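Local coordinates for HpcH/HpaI aldolase (Desulfitobacterium hafniense, PDB 3QZ6), which is of undetermined specific function but belongs to the HpcH/HpaI aldolase family, whose members are built on a closed TIM barrel, at residues L234-G237 against D238-L242; R176-S179 against N180-I184. One frame throughout, in Å; residues are numbered along the deposited sequence.

Contact 1. Residues L234-G237 against D238-L242; sequences LWSG and DVAAL
S236 and G237 meet A240 and A241 where the eighth strand of the TIM barrel (232-237) turns directly into helix 238-254, G237 standing at the N-cap position. The evidence for the first helical turn is the bond from A241 N to G237 O, 3.0 Å long and fairly straight at 160° about the hydrogen. The last strand residue thus supplies the acceptor for this first i to i+4 bond. The A241 methyl lies beside this same oxygen, with CB 3.5 Å from G237 O.

S236 has a positive phi, and its OG is anti to the backbone N (chi1 -168°), which carries the hydroxyl forward to the A240 methyl. The resulting OG to CB distance of 3.2 Å is close for a polar atom against carbon. The hydroxyl finds its polar partner in Y245 OH of the second subunit, whose side chain also packs on A240 and A241, so the turn forms part of the dimer interface. The CB of S236 serves another neighbour: it sits over the centre of the W235 indole, 3.5 Å above the ring plane. That indole is fixed in addition by NE1 bonding to A217 O and by stacking on Y245 of the second subunit.

The bond from CA to CB of D238, the first helical residue, points away from the strand, yet CB still passes 3.7 Å from G237 C. With chi1 at 60°, CG is tucked over the backbone, flanked by N and C, and the carboxylate meets the chain just after strand 16-21, which ties the last barrel strand's exit to that of the first. Three N-H groups hold it: OD1 takes that of N22, while OD2 takes those of L23 and V24.

Contact 2. Residues R176-S179 against N180-I184; sequences RDLS and NDLGI
N180 packs back onto the turn begun by R176 and D177, its N donating to R176 O at 3.0 Å. From there its side chain can be followed outward. CB lies 3.2 Å from D177 O. CG is anti to the backbone N (chi1 -167°), a torsion that brings the amide round to the side of D177. At the tip, ND2 donates to a water 2.9 Å away, and the water in turn donates to D177 OD1, bridging the two side chains one turn apart.

On another side of this turn the contact is apolar: L178 and L182 lie alongside each other, with L178 CG 4.2 Å from L182 CD1, and both press on C196 of helix 191-207. S179 OG accepts the N-H of G186, fastening the following loop to the helix.

The chain then leaves the helix at G183, whose phi is positive (79°). Two bonds point back into the last turn: G183 N reaches N180 O at 2.9 Å, and I184 N reaches S179 O, also at 2.9 Å. Together with the glycine conformation they identify a Schellman motif, closing the short helix after the sixth barrel strand.

Contact 2 precedes contact 1 along the chain, and the two do not touch: their centres are about 21 Å apart and their nearest atoms about 9 Å. Contact 2 lies on helix 175-181, which follows strand 170-173, and contact 1 joins the end of strand 232-237 to helix 238-254, with strand 210-215 between these two strands in the sheet. Contact 1 is the more central, its centre about 13 Å from the chain centre against about 20 Å for that of contact 2. The D238 side chain of contact 1 is about 7 Å from a bound zinc ion, too far for direct coordination. Contact 1 also meets the second subunit, which does not touch contact 2.

Contact 1. Residues L234-G237 against D238-L242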
loop_
_atom_site.group_PDB
_atom_site.type_symbol
_atom_site.label_atom_id
_atom_site.label_comp_id
_atom_site.label_asym_id
_atom_site.label_seq_id
_atom_site.Cartn_x
_atom_site.Cartn_y
_atom_site.Cartn_z
ATOM N N LEU A 234 15.595 -7.707 -7.356
ATOM C CA LEU A 234 14.836 -6.612 -6.765
ATOM C C LEU A 234 13.821 -6.097 -7.779
ATOM O O LEU A 234 14.193 -5.523 -8.799
ATOM C CB LEU A 234 15.791 -5.479 -6.383
ATOM C CG LEU A 234 15.148 -4.288 -5.670
ATOM C CD1 LEU A 234 14.521 -4.751 -4.369
ATOM C CD2 LEU A 234 16.182 -3.184 -5.404
ATOM N N TRP A 235 12.538 -6.295 -7.500
ATOM C CA TRP A 235 11.497 -5.983 -8.482
ATOM C C TRP A 235 10.477 -4.983 -7.955
ATOM O O TRP A 235 9.842 -5.210 -6.923
ATOM C CB TRP A 235 10.777 -7.264 -8.935
ATOM C CG TRP A 235 9.503 -6.974 -9.677
ATOM C CD1 TRP A 235 9.386 -6.442 -10.930
ATOM C CD2 TRP A 235 8.169 -7.181 -9.204
ATOM N NE1 TRP A 235 8.058 -6.298 -11.258
ATOM C CE2 TRP A 235 7.294 -6.746 -10.216
ATOM C CE3 TRP A 235 7.630 -7.689 -8.022
ATOM C CZ2 TRP A 235 5.911 -6.802 -10.075
ATOM C CZ3 TRP A 235 6.254 -7.743 -7.892
ATOM C CH2 TRP A 235 5.416 -7.312 -8.912
ATOM N N SER A 236 10.337 -3.872 -8.667
ATOM C CA SER A 236 9.255 -2.912 -8.419
ATOM C C SER A 236 9.213 -2.401 -6.974
ATOM O O SER A 236 10.255 -2.210 -6.335
ATOM C CB SER A 236 7.904 -3.527 -8.826
ATOM O OG SER A 236 6.880 -2.543 -8.857
ATOM N N GLY A 237 8.013 -2.173 -6.451
ATOM C CA GLY A 237 7.891 -1.613 -5.111
ATOM C C GLY A 237 6.443 -1.348 -4.746
ATOM O O GLY A 237 5.565 -1.455 -5.601
ATOM N N ASP A 238 6.191 -0.988 -3.491
ATOM C CA ASP A 238 4.822 -0.801 -3.022
ATOM C C ASP A 238 4.084 0.290 -3.793
ATOM O O ASP A 238 2.915 0.131 -4.151
ATOM C CB ASP A 238 4.789 -0.509 -1.510
ATOM C CG ASP A 238 5.569 0.747 -1.136
ATOM O OD1 ASP A 238 6.539 1.108 -1.851
ATOM O OD2 ASP A 238 5.217 1.375 -0.117
ATOM N N VAL A 239 4.754 1.404 -4.040
ATOM C CA VAL A 239 4.118 2.493 -4.776
ATOM C C VAL A 239 3.689 2.059 -6.181
ATOM O O VAL A 239 2.563 2.313 -6.589
ATOM C CB VAL A 239 5.037 3.731 -4.871
ATOM C CG1 VAL A 239 4.409 4.777 -5.775
ATOM C CG2 VAL A 239 5.281 4.321 -3.468
ATOM N N ALA A 240 4.586 1.419 -6.926
ATOM C CA ALA A 240 4.232 0.967 -8.278
ATOM C C ALA A 240 3.083 -0.035 -8.221
ATOM O O ALA A 240 2.199 -0.023 -9.068
ATOM C CB ALA A 240 5.443 0.353 -8.988
ATOM N N ALA A 241 3.098 -0.895 -7.209
ATOM C CA ALA A 241 2.023 -1.855 -7.020
ATOM C C ALA A 241 0.687 -1.133 -6.882
ATOM O O ALA A 241 -0.275 -1.450 -7.578
ATOM C CB ALA A 241 2.298 -2.737 -5.778
ATOM N N LEU A 242 0.630 -0.154 -5.985
ATOM C CA LEU A 242 -0.606 0.583 -5.755
ATOM C C LEU A 242 -1.029 1.391 -6.982
ATOM O O LEU A 242 -2.208 1.412 -7.340
ATOM C CB LEU A 242 -0.463 1.482 -4.515
ATOM C CG LEU A 242 -0.463 0.703 -3.190
ATOM C CD1 LEU A 242 0.197 1.492 -2.036
ATOM C CD2 LEU A 242 -1.892 0.299 -2.819
#

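Contact 2. Residues R176-S179 against N180-I184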
loop_
_atom_site.group_PDB
_atom_site.type_symbol
_atom_site.label_atom_id
_atom_site.label_comp_id
_atom_site.label_asym_id
_atom_site.label_seq_id
_atom_site.Cartn_x
_atom_site.Cartn_y
_atom_site.Cartn_z
ATOM N N ARG A 176 18.013 4.574 -13.277
ATOM C CA ARG A 176 17.618 5.927 -13.630
ATOM C C ARG A 176 18.808 6.881 -13.545
ATOM O O ARG A 176 19.076 7.633 -14.485
ATOM C CB ARG A 176 16.473 6.423 -12.742
ATOM C CG ARG A 176 15.956 7.821 -13.126
ATOM C CD ARG A 176 14.606 8.100 -12.470
ATOM N NE ARG A 176 13.599 7.167 -12.965
ATOM C CZ ARG A 176 12.613 6.659 -12.229
ATOM N NH1 ARG A 176 12.486 6.999 -10.957
ATOM N NH2 ARG A 176 11.744 5.813 -12.772
ATOM N N ASP A 177 19.519 6.856 -12.421
ATOM C CA ASP A 177 20.693 7.714 -12.264
ATOM C C ASP A 177 21.784 7.329 -13.263
ATOM O O ASP A 177 22.453 8.195 -13.825
ATOM C CB ASP A 177 21.248 7.665 -10.834
ATOM C CG ASP A 177 20.454 8.548 -9.855
ATOM O OD1 ASP A 177 20.168 9.722 -10.176
ATOM O OD2 ASP A 177 20.117 8.061 -8.757
ATOM N N LEU A 178 21.974 6.032 -13.477
ATOM C CA LEU A 178 23.003 5.586 -14.407
ATOM C C LEU A 178 22.691 6.079 -15.810
ATOM O O LEU A 178 23.559 6.619 -16.492
ATOM C CB LEU A 178 23.132 4.067 -14.403
ATOM C CG LEU A 178 24.197 3.477 -15.336
ATOM C CD1 LEU A 178 25.606 3.967 -14.968
ATOM C CD2 LEU A 178 24.133 1.955 -15.296
ATOM N N SER A 179 21.445 5.903 -16.242
ATOM C CA SER A 179 21.040 6.399 -17.554
ATOM C C SER A 179 21.256 7.909 -17.609
ATOM O O SER A 179 21.649 8.451 -18.636
ATOM C CB SER A 179 19.582 6.034 -17.869
ATOM O OG SER A 179 18.674 6.677 -16.984
ATOM N N ASN A 180 21.028 8.588 -16.491
ATOM C CA ASN A 180 21.274 10.021 -16.448
ATOM C C ASN A 180 22.747 10.319 -16.653
ATOM O O ASN A 180 23.103 11.236 -17.395
ATOM C CB ASN A 180 20.791 10.651 -15.136
ATOM C CG ASN A 180 20.747 12.181 -15.208
ATOM O OD1 ASN A 180 20.625 12.765 -16.291
ATOM N ND2 ASN A 180 20.834 12.829 -14.056
ATOM N N ASP A 181 23.605 9.538 -16.001
ATOM C CA ASP A 181 25.041 9.759 -16.113
ATOM C C ASP A 181 25.536 9.466 -17.530
ATOM O O ASP A 181 26.556 10.002 -17.953
ATOM C CB ASP A 181 25.822 8.918 -15.099
ATOM C CG ASP A 181 27.169 9.538 -14.741
ATOM O OD1 ASP A 181 27.225 10.769 -14.536
ATOM O OD2 ASP A 181 28.174 8.805 -14.663
ATOM N N LEU A 182 24.815 8.615 -18.256
ATOM C CA LEU A 182 25.157 8.310 -19.647
ATOM C C LEU A 182 24.589 9.351 -20.608
ATOM O O LEU A 182 24.748 9.237 -21.823
ATOM C CB LEU A 182 24.643 6.920 -20.030
ATOM C CG LEU A 182 25.434 5.754 -19.435
ATOM C CD1 LEU A 182 24.576 4.503 -19.380
ATOM C CD2 LEU A 182 26.739 5.515 -20.229
ATOM N N GLY A 183 23.914 10.357 -20.060
ATOM C CA GLY A 183 23.323 11.405 -20.871
ATOM C C GLY A 183 22.015 11.000 -21.528
ATOM O O GLY A 183 21.508 11.718 -22.381
ATOM N N ILE A 184 21.462 9.857 -21.128
ATOM C CA ILE A 184 20.195 9.381 -21.677
ATOM C C ILE A 184 19.192 9.077 -20.553
ATOM O O ILE A 184 18.630 7.987 -20.478
ATOM C CB ILE A 184 20.404 8.120 -22.525
ATOM C CG1 ILE A 184 21.297 7.128 -21.777
ATOM C CG2 ILE A 184 21.064 8.476 -23.858
ATOM C CD1 ILE A 184 21.406 5.769 -22.439
HETATM O O HOH W 1 21.551 11.289 -11.747
#